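Local coordinates for protein neutral proteinase inhibitor ScNPI (Streptomyces caespitosus, PDB 4HWX) that inhibits serine endopeptidases, probably of the subtilisin type, and probably also a metallopeptidase through a second site, working as a secreted homodimer, at residues M9-I14 against N109-F114; T28-A33 against A45-L50; A49-D54 against V84-R89; V77-D82 against H94-T99. All coordinates share one frame; numbering follows the deposited sequence.

In the fold
All four contacts reach one antiparallel sheet. Contacts 1 to 3 involve the C-terminal end, helix 43-52 and a hairpin turn, while contact 4 pairs strands 77-82 and 88-96 within the sheet. Contact 1 joins the N-terminal strand 8-15 to the C-terminal end, and the other three are nested inside the loop it closes. Its centre lies about 10 Å from those of contacts 2 and 4. Contacts 2 and 3 share Ala49 and Leu50 of helix 43-52, with centres about 9 Å apart. Contacts 3 and 4 share strand 88-96, yet their centres are about 19 Å apart, on opposite sides of the chain's centre. All four contacts also touch the second subunit.

Contact 1. Residues M9-I14 against N109-F114; sequences MVFTVI and NPVYAF
Phe11 and Val13 of strand 8-15 meet Val111, Tyr112 and Phe114 at the C-terminal end of the chain. The contact is apolar and buried. Aromatic packing leads. The edge of the Phe11 ring points toward the face of Tyr112 in an offset edge-to-face pair, with ring centroids 5.7 Å apart and planes at 78°. The hydroxyl of Tyr112 lies at the edge of the Phe11 ring, near its plane. That hydroxyl also bonds to the backbone oxygen of Thr80 on strand 77-82, a neighbour of strand 8-15 in the sheet, which fixes the far end of the tyrosine.

A CH-pi contact covers one face of Phe11. CG1 of Val111 stands 3.8 Å from the centroid of the Phe11 ring and 18° off its normal. Phe11 has CG anti to its carbonyl carbon (chi1 -55°), and this places the ring under the valine methyl.

Other apolar contacts finish the interface. CZ of Phe114 reaches CB of Phe11 at 3.8 Å and CG2 of Val13 at 4.0 Å. CE1 of Tyr112 sits 3.9 Å from CB of Phe11.

Local turns shape the C-terminal segment. Val111 N donates to Asn109 OD1 at 3.2 Å, in the carbonyl plane and on a lone pair, which makes an Asx turn. Ala113 is the centre of an inverse gamma turn just before Phe114. Leu50 of helix 43-52 also packs on Phe11.

The arrangement is a hydrophobic core between a sheet and the chain end laid over it, within the Streptomyces subtilisin inhibitor fold.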
loop_
_atom_site.group_PDB
_atom_site.type_symbol
_atom_site.label_atom_id
_atom_site.label_comp_id
_atom_site.label_asym_id
_atom_site.label_seq_id
_atom_site.Cartn_x
_atom_site.Cartn_y
_atom_site.Cartn_z
ATOM N N MET A 9 -4.749 -2.959 -1.029
ATOM C CA MET A 9 -3.856 -2.876 0.114
ATOM C C MET A 9 -2.508 -3.501 -0.128
ATOM O O MET A 9 -2.363 -4.410 -0.948
ATOM C CB MET A 9 -4.502 -3.638 1.313
ATOM C CG MET A 9 -5.861 -3.072 1.800
ATOM S SD MET A 9 -5.679 -1.465 2.611
ATOM C CE MET A 9 -4.750 -1.952 4.064
ATOM N N VAL A 10 -1.549 -3.096 0.689
ATOM C CA VAL A 10 -0.228 -3.707 0.758
ATOM C C VAL A 10 0.035 -3.989 2.245
ATOM O O VAL A 10 -0.203 -3.123 3.097
ATOM C CB VAL A 10 0.914 -2.901 0.072
ATOM C CG1 VAL A 10 1.005 -1.487 0.631
ATOM C CG2 VAL A 10 2.265 -3.615 0.237
ATOM N N PHE A 11 0.470 -5.212 2.545
ATOM C CA PHE A 11 0.832 -5.637 3.895
ATOM C C PHE A 11 2.310 -5.952 3.955
ATOM O O PHE A 11 2.824 -6.588 3.046
ATOM C CB PHE A 11 0.019 -6.870 4.324
ATOM C CG PHE A 11 -1.467 -6.643 4.196
ATOM C CD1 PHE A 11 -2.150 -5.873 5.131
ATOM C CD2 PHE A 11 -2.175 -7.158 3.113
ATOM C CE1 PHE A 11 -3.513 -5.617 4.984
ATOM C CE2 PHE A 11 -3.545 -6.911 2.970
ATOM C CZ PHE A 11 -4.207 -6.166 3.924
ATOM N N THR A 12 3.009 -5.491 4.990
ATOM C CA THR A 12 4.436 -5.799 5.118
ATOM C C THR A 12 4.747 -6.258 6.550
ATOM O O THR A 12 3.990 -5.996 7.498
ATOM C CB THR A 12 5.382 -4.640 4.697
ATOM O OG1 THR A 12 5.657 -3.767 5.791
ATOM C CG2 THR A 12 4.932 -3.877 3.435
ATOM N N VAL A 13 5.875 -6.947 6.683
ATOM C CA VAL A 13 6.420 -7.383 7.966
ATOM C C VAL A 13 7.854 -6.855 7.993
ATOM O O VAL A 13 8.652 -7.160 7.098
ATOM C CB VAL A 13 6.313 -8.911 8.185
ATOM C CG1 VAL A 13 6.936 -9.314 9.510
ATOM C CG2 VAL A 13 4.873 -9.390 8.102
ATOM N N ILE A 14 8.154 -6.039 9.015
ATOM C CA ILE A 14 9.416 -5.344 9.177
ATOM C C ILE A 14 10.225 -5.855 10.381
ATOM O O ILE A 14 9.683 -6.039 11.473
ATOM C CB ILE A 14 9.117 -3.815 9.312
ATOM C CG1 ILE A 14 8.357 -3.283 8.078
ATOM C CG2 ILE A 14 10.397 -3.018 9.558
ATOM C CD1 ILE A 14 7.781 -1.819 8.264
ATOM N N ASN A 109 -4.966 -15.602 11.366
ATOM C CA ASN A 109 -5.648 -14.570 10.599
ATOM C C ASN A 109 -5.094 -14.566 9.203
ATOM O O ASN A 109 -3.879 -14.427 9.023
ATOM C CB ASN A 109 -5.484 -13.203 11.270
ATOM C CG ASN A 109 -6.425 -12.143 10.779
ATOM O OD1 ASN A 109 -6.298 -11.648 9.674
ATOM N ND2 ASN A 109 -7.390 -11.778 11.589
ATOM N N PRO A 110 -5.949 -14.783 8.194
ATOM C CA PRO A 110 -5.432 -14.879 6.817
ATOM C C PRO A 110 -4.602 -13.660 6.381
ATOM O O PRO A 110 -3.654 -13.841 5.636
ATOM C CB PRO A 110 -6.707 -15.012 5.981
ATOM C CG PRO A 110 -7.691 -15.618 6.918
ATOM C CD PRO A 110 -7.411 -14.985 8.235
ATOM N N VAL A 111 -4.918 -12.443 6.893
ATOM C CA VAL A 111 -4.249 -11.192 6.503
ATOM C C VAL A 111 -2.723 -11.317 6.594
ATOM O O VAL A 111 -2.061 -11.038 5.592
ATOM C CB VAL A 111 -4.772 -9.948 7.265
ATOM C CG1 VAL A 111 -3.988 -8.694 6.867
ATOM C CG2 VAL A 111 -6.261 -9.742 6.989
ATOM N N TYR A 112 -2.180 -11.766 7.739
ATOM C CA TYR A 112 -0.730 -11.904 7.882
ATOM C C TYR A 112 -0.249 -13.359 7.750
ATOM O O TYR A 112 0.859 -13.676 8.190
ATOM C CB TYR A 112 -0.231 -11.248 9.178
ATOM C CG TYR A 112 -0.302 -9.740 9.063
ATOM C CD1 TYR A 112 0.634 -9.035 8.297
ATOM C CD2 TYR A 112 -1.396 -9.034 9.563
ATOM C CE1 TYR A 112 0.512 -7.658 8.087
ATOM C CE2 TYR A 112 -1.500 -7.648 9.400
ATOM C CZ TYR A 112 -0.543 -6.965 8.664
ATOM O OH TYR A 112 -0.655 -5.605 8.479
ATOM N N ALA A 113 -1.022 -14.209 7.057
ATOM C CA ALA A 113 -0.609 -15.601 6.814
ATOM C C ALA A 113 0.213 -15.659 5.506
ATOM O O ALA A 113 -0.248 -16.171 4.478
ATOM C CB ALA A 113 -1.827 -16.526 6.765
ATOM N N PHE A 114 1.414 -15.040 5.543
ATOM C CA PHE A 114 2.361 -14.983 4.414
ATOM C C PHE A 114 3.808 -14.860 4.916
ATOM O O PHE A 114 3.993 -14.428 6.071
ATOM C CB PHE A 114 2.018 -13.831 3.441
ATOM C CG PHE A 114 2.174 -12.424 3.975
ATOM C CD1 PHE A 114 3.375 -11.738 3.834
ATOM C CD2 PHE A 114 1.094 -11.758 4.550
ATOM C CE1 PHE A 114 3.513 -10.426 4.307
ATOM C CE2 PHE A 114 1.230 -10.442 5.020
ATOM C CZ PHE A 114 2.437 -9.784 4.895
ATOM O OXT PHE A 114 4.749 -15.133 4.128
#

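Contact 2. Residues T28-A33 against A45-L50; sequences TTLSCA and AACDAL
Cys47, Leu30 and Cys32 have the most surface buried here. Cys47 lies on helix 43-52 and is joined to Cys32, at the end of strand 23-32, by a disulfide. The two SG atoms, of Cys32 and Cys47, are 2.0 Å apart, and the bridge has a chi3 of -84°, close to the relaxed right angle. Both cysteines hold SG anti to the carbonyl carbon, which turns the two sulfurs to each other across the gap.

Leu30 fills the space beside the bridge. Its two methyl branches go to different partners. CD1 of Leu30 rests 3.8 Å from SG of Cys47. CD2 of Leu30 lies between two helix residues, 3.7 Å from CB of Ala46 and 3.7 Å from CD1 of Leu50. The leucines Leu30 and Leu50 reach toward each other tip to tip. With an alanine at Leu30, both methyl branches go, and a gap is likely to open between Ala46, Leu50 and the disulfide.

The covalent link and the apolar packing act together. The bridge pins one end of the strand to the helix, and Leu30 packs beside it, on Ala46, Cys47 and Leu50.

The axes of strand 28-32 and helix 45-50 approach to 8.7 Å and cross at -72°. Phe11 of strand 8-15 packs on both Leu30 and Leu50, so the helix lies over two neighbouring strands of the sheet.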
loop_
_atom_site.group_PDB
_atom_site.type_symbol
_atom_site.label_atom_id
_atom_site.label_comp_id
_atom_site.label_asym_id
_atom_site.label_seq_id
_atom_site.Cartn_x
_atom_site.Cartn_y
_atom_site.Cartn_z
ATOM N N THR A 28 2.961 -8.467 0.798
ATOM C CA THR A 28 1.960 -8.932 -0.166
ATOM C C THR A 28 1.036 -7.803 -0.613
ATOM O O THR A 28 0.830 -6.830 0.121
ATOM C CB THR A 28 1.087 -10.082 0.370
ATOM O OG1 THR A 28 0.450 -9.672 1.576
ATOM C CG2 THR A 28 1.852 -11.388 0.555
ATOM N N THR A 29 0.465 -7.953 -1.811
ATOM C CA THR A 29 -0.564 -7.054 -2.337
ATOM C C THR A 29 -1.907 -7.767 -2.207
ATOM O O THR A 29 -1.960 -9.005 -2.203
ATOM C CB THR A 29 -0.328 -6.662 -3.794
ATOM O OG1 THR A 29 -0.386 -7.855 -4.587
ATOM C CG2 THR A 29 0.973 -5.854 -4.011
ATOM N N LEU A 30 -2.979 -6.994 -2.148
ATOM C CA LEU A 30 -4.337 -7.522 -2.056
ATOM C C LEU A 30 -5.344 -6.543 -2.637
ATOM O O LEU A 30 -5.329 -5.345 -2.333
ATOM C CB LEU A 30 -4.708 -7.851 -0.604
ATOM C CG LEU A 30 -6.082 -8.522 -0.410
ATOM C CD1 LEU A 30 -6.081 -9.939 -0.938
ATOM C CD2 LEU A 30 -6.498 -8.517 1.050
ATOM N N SER A 31 -6.211 -7.066 -3.487
ATOM C CA SER A 31 -7.290 -6.314 -4.087
ATOM C C SER A 31 -8.558 -7.079 -3.822
ATOM O O SER A 31 -8.538 -8.305 -3.949
ATOM C CB SER A 31 -7.053 -6.120 -5.580
ATOM O OG SER A 31 -8.196 -5.515 -6.159
ATOM N N CYS A 32 -9.626 -6.389 -3.378
ATOM C CA CYS A 32 -10.912 -7.029 -3.057
ATOM C C CYS A 32 -12.028 -6.374 -3.845
ATOM O O CYS A 32 -12.359 -5.210 -3.598
ATOM C CB CYS A 32 -11.199 -6.998 -1.554
ATOM S SG CYS A 32 -9.805 -7.518 -0.519
ATOM N N ALA A 33 -12.606 -7.132 -4.798
ATOM C CA ALA A 33 -13.715 -6.725 -5.685
ATOM C C ALA A 33 -14.423 -7.999 -6.210
ATOM O O ALA A 33 -14.624 -8.920 -5.405
ATOM C CB ALA A 33 -13.173 -5.863 -6.829
ATOM N N ALA A 45 -9.938 -15.074 1.598
ATOM C CA ALA A 45 -9.948 -15.214 3.055
ATOM C C ALA A 45 -9.415 -13.932 3.755
ATOM O O ALA A 45 -9.992 -13.500 4.768
ATOM C CB ALA A 45 -9.134 -16.431 3.470
ATOM N N ALA A 46 -8.350 -13.306 3.191
ATOM C CA ALA A 46 -7.789 -12.046 3.712
ATOM C C ALA A 46 -8.820 -10.895 3.527
ATOM O O ALA A 46 -9.062 -10.146 4.468
ATOM C CB ALA A 46 -6.480 -11.723 2.994
ATOM N N CYS A 47 -9.478 -10.813 2.349
ATOM C CA CYS A 47 -10.528 -9.812 2.069
ATOM C C CYS A 47 -11.664 -9.903 3.088
ATOM O O CYS A 47 -12.053 -8.866 3.635
ATOM C CB CYS A 47 -11.062 -9.967 0.651
ATOM S SG CYS A 47 -9.845 -9.549 -0.616
ATOM N N ASP A 48 -12.175 -11.139 3.354
ATOM C CA ASP A 48 -13.230 -11.426 4.345
ATOM C C ASP A 48 -12.784 -10.948 5.740
ATOM O O ASP A 48 -13.561 -10.314 6.462
ATOM C CB ASP A 48 -13.538 -12.945 4.413
ATOM C CG ASP A 48 -14.097 -13.640 3.176
ATOM O OD1 ASP A 48 -14.750 -12.969 2.365
ATOM O OD2 ASP A 48 -13.892 -14.879 3.044
ATOM N N ALA A 49 -11.528 -11.283 6.115
ATOM C CA ALA A 49 -10.939 -10.927 7.420
ATOM C C ALA A 49 -10.873 -9.404 7.589
ATOM O O ALA A 49 -11.282 -8.893 8.637
ATOM C CB ALA A 49 -9.560 -11.548 7.577
ATOM N N LEU A 50 -10.479 -8.676 6.522
ATOM C CA LEU A 50 -10.439 -7.201 6.533
ATOM C C LEU A 50 -11.834 -6.615 6.693
ATOM O O LEU A 50 -12.050 -5.719 7.516
ATOM C CB LEU A 50 -9.797 -6.674 5.237
ATOM C CG LEU A 50 -8.302 -6.868 5.114
ATOM C CD1 LEU A 50 -7.825 -6.361 3.761
ATOM C CD2 LEU A 50 -7.557 -6.180 6.265
#

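Contact 3. Residues A49-D54 against V84-R89; sequences ALNATD and VLNGRR
Asn51 and Asn86 both hold CG anti to the carbonyl carbon (chi1 -78° and -61°), which brings their amides together across the contact. Leu85 has CG anti to the backbone N instead, and its methyls reach toward helix 43-52.

ND2 of Asn86 donates to OD1 of Asn51 at 2.9 Å. The bond is nearly straight, 169° at the hydrogen. The donor is tilted from the carbonyl plane of Asn51, while OD1 lies close to the amide plane of Asn86. The two amide planes are nearly parallel. Asn51 ND2 is also engaged, with a bound glycerol that probably came from the crystallisation liquor.

Beneath this bond, CD1 of Leu85 packs 4.1 Å from CB of Leu50, and CD2 of Leu85 lies 4.0 Å from the backbone oxygen of Leu50. That oxygen accepts from both Thr53 N and Thr53 OG1, the latter at 2.7 Å.

Arg88 bends its chain at chi2 and chi3 to set its guanidinium edge at the backbone oxygen of Asp54. Its NH1 and NH2 make two weak bonds to this one atom, NH1 at 3.4 Å from Asp54 O.

Leu85 to Arg88 form a type I' beta turn, with Asn86 and Gly87 at its centre, both at positive phi. The arrangement is a tight beta hairpin docked, through its turn, on the C-terminal end of a helix, near the zinc ligand His4, which holds no zinc in this chain.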
loop_
_atom_site.group_PDB
_atom_site.type_symbol
_atom_site.label_atom_id
_atom_site.label_comp_id
_atom_site.label_asym_id
_atom_site.label_seq_id
_atom_site.Cartn_x
_atom_site.Cartn_y
_atom_site.Cartn_z
ATOM N N ALA A 49 -11.528 -11.283 6.115
ATOM C CA ALA A 49 -10.939 -10.927 7.420
ATOM C C ALA A 49 -10.873 -9.404 7.589
ATOM O O ALA A 49 -11.282 -8.893 8.637
ATOM C CB ALA A 49 -9.560 -11.548 7.577
ATOM N N LEU A 50 -10.479 -8.676 6.522
ATOM C CA LEU A 50 -10.439 -7.201 6.533
ATOM C C LEU A 50 -11.834 -6.615 6.693
ATOM O O LEU A 50 -12.050 -5.719 7.516
ATOM C CB LEU A 50 -9.797 -6.674 5.237
ATOM C CG LEU A 50 -8.302 -6.868 5.114
ATOM C CD1 LEU A 50 -7.825 -6.361 3.761
ATOM C CD2 LEU A 50 -7.557 -6.180 6.265
ATOM N N ASN A 51 -12.801 -7.154 5.941
ATOM C CA ASN A 51 -14.186 -6.699 6.046
ATOM C C ASN A 51 -14.750 -6.940 7.448
ATOM O O ASN A 51 -15.500 -6.101 7.944
ATOM C CB ASN A 51 -15.055 -7.372 4.974
ATOM C CG ASN A 51 -14.886 -6.756 3.602
ATOM O OD1 ASN A 51 -14.549 -5.575 3.453
ATOM N ND2 ASN A 51 -15.111 -7.547 2.563
ATOM N N ALA A 52 -14.354 -8.034 8.116
ATOM C CA ALA A 52 -14.849 -8.356 9.463
ATOM C C ALA A 52 -14.427 -7.321 10.541
ATOM O O ALA A 52 -15.073 -7.253 11.587
ATOM C CB ALA A 52 -14.392 -9.747 9.879
ATOM N N THR A 53 -13.351 -6.539 10.296
ATOM C CA THR A 53 -12.850 -5.541 11.256
ATOM C C THR A 53 -13.684 -4.257 11.233
ATOM O O THR A 53 -13.550 -3.430 12.140
ATOM C CB THR A 53 -11.377 -5.176 10.977
ATOM O OG1 THR A 53 -11.284 -4.389 9.781
ATOM C CG2 THR A 53 -10.462 -6.397 10.915
ATOM N N ASP A 54 -14.461 -4.058 10.140
ATOM C CA ASP A 54 -15.265 -2.867 9.848
ATOM C C ASP A 54 -14.344 -1.607 9.763
ATOM O O ASP A 54 -14.727 -0.521 10.202
ATOM C CB ASP A 54 -16.397 -2.700 10.890
ATOM C CG ASP A 54 -17.546 -1.809 10.460
ATOM O OD1 ASP A 54 -17.871 -1.794 9.249
ATOM O OD2 ASP A 54 -18.141 -1.149 11.337
ATOM N N VAL A 84 -6.339 1.320 0.632
ATOM C CA VAL A 84 -7.733 1.753 0.746
ATOM C C VAL A 84 -8.581 0.519 1.014
ATOM O O VAL A 84 -8.299 -0.537 0.469
ATOM C CB VAL A 84 -8.190 2.585 -0.500
ATOM C CG1 VAL A 84 -8.038 1.819 -1.810
ATOM C CG2 VAL A 84 -9.610 3.105 -0.340
ATOM N N LEU A 85 -9.592 0.652 1.878
ATOM C CA LEU A 85 -10.497 -0.423 2.239
ATOM C C LEU A 85 -11.907 0.119 2.217
ATOM O O LEU A 85 -12.240 0.996 3.025
ATOM C CB LEU A 85 -10.132 -1.011 3.622
ATOM C CG LEU A 85 -11.053 -2.124 4.207
ATOM C CD1 LEU A 85 -11.148 -3.336 3.263
ATOM C CD2 LEU A 85 -10.545 -2.593 5.575
ATOM N N ASN A 86 -12.728 -0.387 1.275
ATOM C CA ASN A 86 -14.122 0.014 1.072
ATOM C C ASN A 86 -14.226 1.560 0.993
ATOM O O ASN A 86 -15.073 2.163 1.646
ATOM C CB ASN A 86 -15.043 -0.595 2.161
ATOM C CG ASN A 86 -15.042 -2.110 2.164
ATOM O OD1 ASN A 86 -15.118 -2.768 1.112
ATOM N ND2 ASN A 86 -14.944 -2.705 3.348
ATOM N N GLY A 87 -13.308 2.167 0.227
ATOM C CA GLY A 87 -13.250 3.607 0.006
ATOM C C GLY A 87 -12.510 4.444 1.031
ATOM O O GLY A 87 -12.300 5.625 0.779
ATOM N N ARG A 88 -12.123 3.882 2.191
ATOM C CA ARG A 88 -11.398 4.689 3.186
ATOM C C ARG A 88 -9.927 4.348 3.223
ATOM O O ARG A 88 -9.554 3.177 3.246
ATOM C CB ARG A 88 -11.977 4.646 4.612
ATOM C CG ARG A 88 -12.565 3.337 5.097
ATOM C CD ARG A 88 -13.883 3.584 5.827
ATOM N NE ARG A 88 -13.720 3.606 7.283
ATOM C CZ ARG A 88 -14.254 2.716 8.116
ATOM N NH1 ARG A 88 -15.010 1.729 7.651
ATOM N NH2 ARG A 88 -14.041 2.811 9.423
ATOM N N ARG A 89 -9.101 5.398 3.218
ATOM C CA ARG A 89 -7.641 5.336 3.273
ATOM C C ARG A 89 -7.238 4.641 4.581
ATOM O O ARG A 89 -7.816 4.920 5.637
ATOM C CB ARG A 89 -7.061 6.766 3.164
ATOM C CG ARG A 89 -5.544 6.833 2.950
ATOM C CD ARG A 89 -5.141 7.099 1.500
ATOM N NE ARG A 89 -4.437 5.951 0.927
ATOM C CZ ARG A 89 -3.128 5.731 1.028
ATOM N NH1 ARG A 89 -2.340 6.613 1.637
ATOM N NH2 ARG A 89 -2.592 4.638 0.503
#

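Contact 4. Residues V77-D82 against H94-T99; sequences VTVTAD and HTFSNT. With ACT (acetate ion), chain E.
His94 begins the pairing with Val79. Its backbone N donates to Val79 O, and Val79 N donates to His94 O at 2.9 Å, an antiparallel hydrogen-bonded pair. His94 holds CG anti to the backbone N (chi1 -168°), which sends its ring toward an acetate, probably from the crystallisation liquor. CD2 of His94 lies over the centre of one face of the Phe96 ring, 3.4 Å above its plane. NE2 of His94 donates to OXT of the acetate at 2.9 Å and 176°. Replacing His94 with an alanine would probably remove the NE2 bond to the acetate and the cover that CD2 gives to that face of Phe96.

Thr95 faces Thr78 in a non-hydrogen-bonded pair, with CA of Thr78 and CA of Thr95 4.2 Å apart. Here the side chains meet: OG1 of Thr95 lies 2.8 Å from OG1 of Thr78. Thr95 OG1 is also close to Ser17 O, in a weak bond, and Thr78 OG1 bonds to Gly16 O.

Phe96 pairs with Val77. Phe96 N donates to Val77 O at 2.8 Å, nearly straight, and Val77 N donates back to Phe96 O. CE2 of Phe96 is 3.8 Å from CG2 of Val79, which comes in at the ring edge.

Asn98 O lies 3.5 Å from CG1 of Val77. As N-cap of helix 99-105, Asn98 OD1 accepts from Val101 N, and its ND2 bonds to Tyr73 O.

Strand 77-82 is flanked by strands 88-96 and 8-15. Met102 of helix 99-105 packs over Val77, Val79 and Phe96.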
loop_
_atom_site.group_PDB
_atom_site.type_symbol
_atom_site.label_atom_id
_atom_site.label_comp_id
_atom_site.label_asym_id
_atom_site.label_seq_id
_atom_site.Cartn_x
_atom_site.Cartn_y
_atom_site.Cartn_z
ATOM N N VAL A 77 9.282 -6.826 15.843
ATOM C CA VAL A 77 8.787 -7.113 14.506
ATOM C C VAL A 77 7.504 -6.289 14.336
ATOM O O VAL A 77 6.627 -6.310 15.209
ATOM C CB VAL A 77 8.610 -8.648 14.228
ATOM C CG1 VAL A 77 7.664 -9.319 15.229
ATOM C CG2 VAL A 77 8.133 -8.908 12.799
ATOM N N THR A 78 7.414 -5.541 13.226
ATOM C CA THR A 78 6.287 -4.637 12.980
ATOM C C THR A 78 5.518 -5.043 11.736
ATOM O O THR A 78 6.105 -5.334 10.699
ATOM C CB THR A 78 6.836 -3.195 12.888
ATOM O OG1 THR A 78 7.441 -2.882 14.153
ATOM C CG2 THR A 78 5.747 -2.133 12.528
ATOM N N VAL A 79 4.191 -5.078 11.857
ATOM C CA VAL A 79 3.291 -5.354 10.742
ATOM C C VAL A 79 2.734 -4.012 10.278
ATOM O O VAL A 79 2.526 -3.116 11.101
ATOM C CB VAL A 79 2.170 -6.379 11.042
ATOM C CG1 VAL A 79 2.736 -7.774 11.255
ATOM C CG2 VAL A 79 1.284 -5.964 12.223
ATOM N N THR A 80 2.541 -3.857 8.969
ATOM C CA THR A 80 1.986 -2.629 8.387
ATOM C C THR A 80 0.862 -2.981 7.438
ATOM O O THR A 80 0.853 -4.070 6.865
ATOM C CB THR A 80 3.045 -1.772 7.655
ATOM O OG1 THR A 80 3.462 -2.431 6.459
ATOM C CG2 THR A 80 4.230 -1.398 8.523
ATOM N N ALA A 81 -0.110 -2.076 7.311
ATOM C CA ALA A 81 -1.230 -2.202 6.387
ATOM C C ALA A 81 -1.494 -0.815 5.804
ATOM O O ALA A 81 -1.665 0.141 6.562
ATOM C CB ALA A 81 -2.450 -2.751 7.105
ATOM N N ASP A 82 -1.359 -0.669 4.480
ATOM C CA ASP A 82 -1.582 0.631 3.823
ATOM C C ASP A 82 -2.370 0.460 2.551
ATOM O O ASP A 82 -2.176 -0.530 1.849
ATOM C CB ASP A 82 -0.259 1.357 3.500
ATOM C CG ASP A 82 0.600 1.684 4.699
ATOM O OD1 ASP A 82 0.449 2.785 5.248
ATOM O OD2 ASP A 82 1.476 0.860 5.048
ATOM N N HIS A 94 1.521 -2.108 13.778
ATOM C CA HIS A 94 1.576 -2.673 15.132
ATOM C C HIS A 94 2.903 -3.347 15.307
ATOM O O HIS A 94 3.295 -4.123 14.440
ATOM C CB HIS A 94 0.426 -3.657 15.429
ATOM C CG HIS A 94 0.329 -4.004 16.885
ATOM N ND1 HIS A 94 -0.491 -3.284 17.748
ATOM C CD2 HIS A 94 0.994 -4.948 17.601
ATOM C CE1 HIS A 94 -0.328 -3.838 18.944
ATOM N NE2 HIS A 94 0.555 -4.838 18.908
ATOM N N THR A 95 3.596 -3.038 16.414
ATOM C CA THR A 95 4.905 -3.612 16.771
ATOM C C THR A 95 4.723 -4.677 17.858
ATOM O O THR A 95 4.084 -4.417 18.876
ATOM C CB THR A 95 5.883 -2.515 17.233
ATOM O OG1 THR A 95 6.015 -1.553 16.193
ATOM C CG2 THR A 95 7.278 -3.066 17.581
ATOM N N PHE A 96 5.259 -5.872 17.614
ATOM C CA PHE A 96 5.243 -6.981 18.562
ATOM C C PHE A 96 6.649 -7.154 19.179
ATOM O O PHE A 96 7.639 -6.856 18.511
ATOM C CB PHE A 96 4.786 -8.275 17.872
ATOM C CG PHE A 96 3.387 -8.226 17.301
ATOM C CD1 PHE A 96 2.276 -8.472 18.110
ATOM C CD2 PHE A 96 3.177 -7.963 15.947
ATOM C CE1 PHE A 96 0.980 -8.432 17.579
ATOM C CE2 PHE A 96 1.878 -7.953 15.409
ATOM C CZ PHE A 96 0.790 -8.186 16.229
ATOM N N SER A 97 6.728 -7.673 20.434
ATOM C CA SER A 97 7.973 -7.921 21.200
ATOM C C SER A 97 8.965 -8.783 20.409
ATOM O O SER A 97 10.163 -8.523 20.440
ATOM C CB SER A 97 7.639 -8.637 22.516
ATOM O OG SER A 97 6.721 -7.895 23.297
ATOM N N ASN A 98 8.451 -9.830 19.735
ATOM C CA ASN A 98 9.210 -10.772 18.910
ATOM C C ASN A 98 8.241 -11.536 17.991
ATOM O O ASN A 98 7.032 -11.305 18.055
ATOM C CB ASN A 98 10.063 -11.731 19.779
ATOM C CG ASN A 98 9.264 -12.526 20.771
ATOM O OD1 ASN A 98 8.261 -13.143 20.429
ATOM N ND2 ASN A 98 9.689 -12.553 22.029
ATOM N N THR A 99 8.771 -12.417 17.130
ATOM C CA THR A 99 7.945 -13.162 16.170
ATOM C C THR A 99 6.976 -14.115 16.832
ATOM O O THR A 99 5.867 -14.289 16.307
ATOM C CB THR A 99 8.806 -13.919 15.163
ATOM O OG1 THR A 99 9.609 -14.873 15.864
ATOM C CG2 THR A 99 9.657 -12.974 14.314
HETATM C C ACT E . 0.617 -6.733 21.910
HETATM O O ACT E . 0.859 -6.718 23.137
HETATM O OXT ACT E . 1.518 -6.536 21.103
HETATM C CH3 ACT E . -0.792 -6.978 21.430
#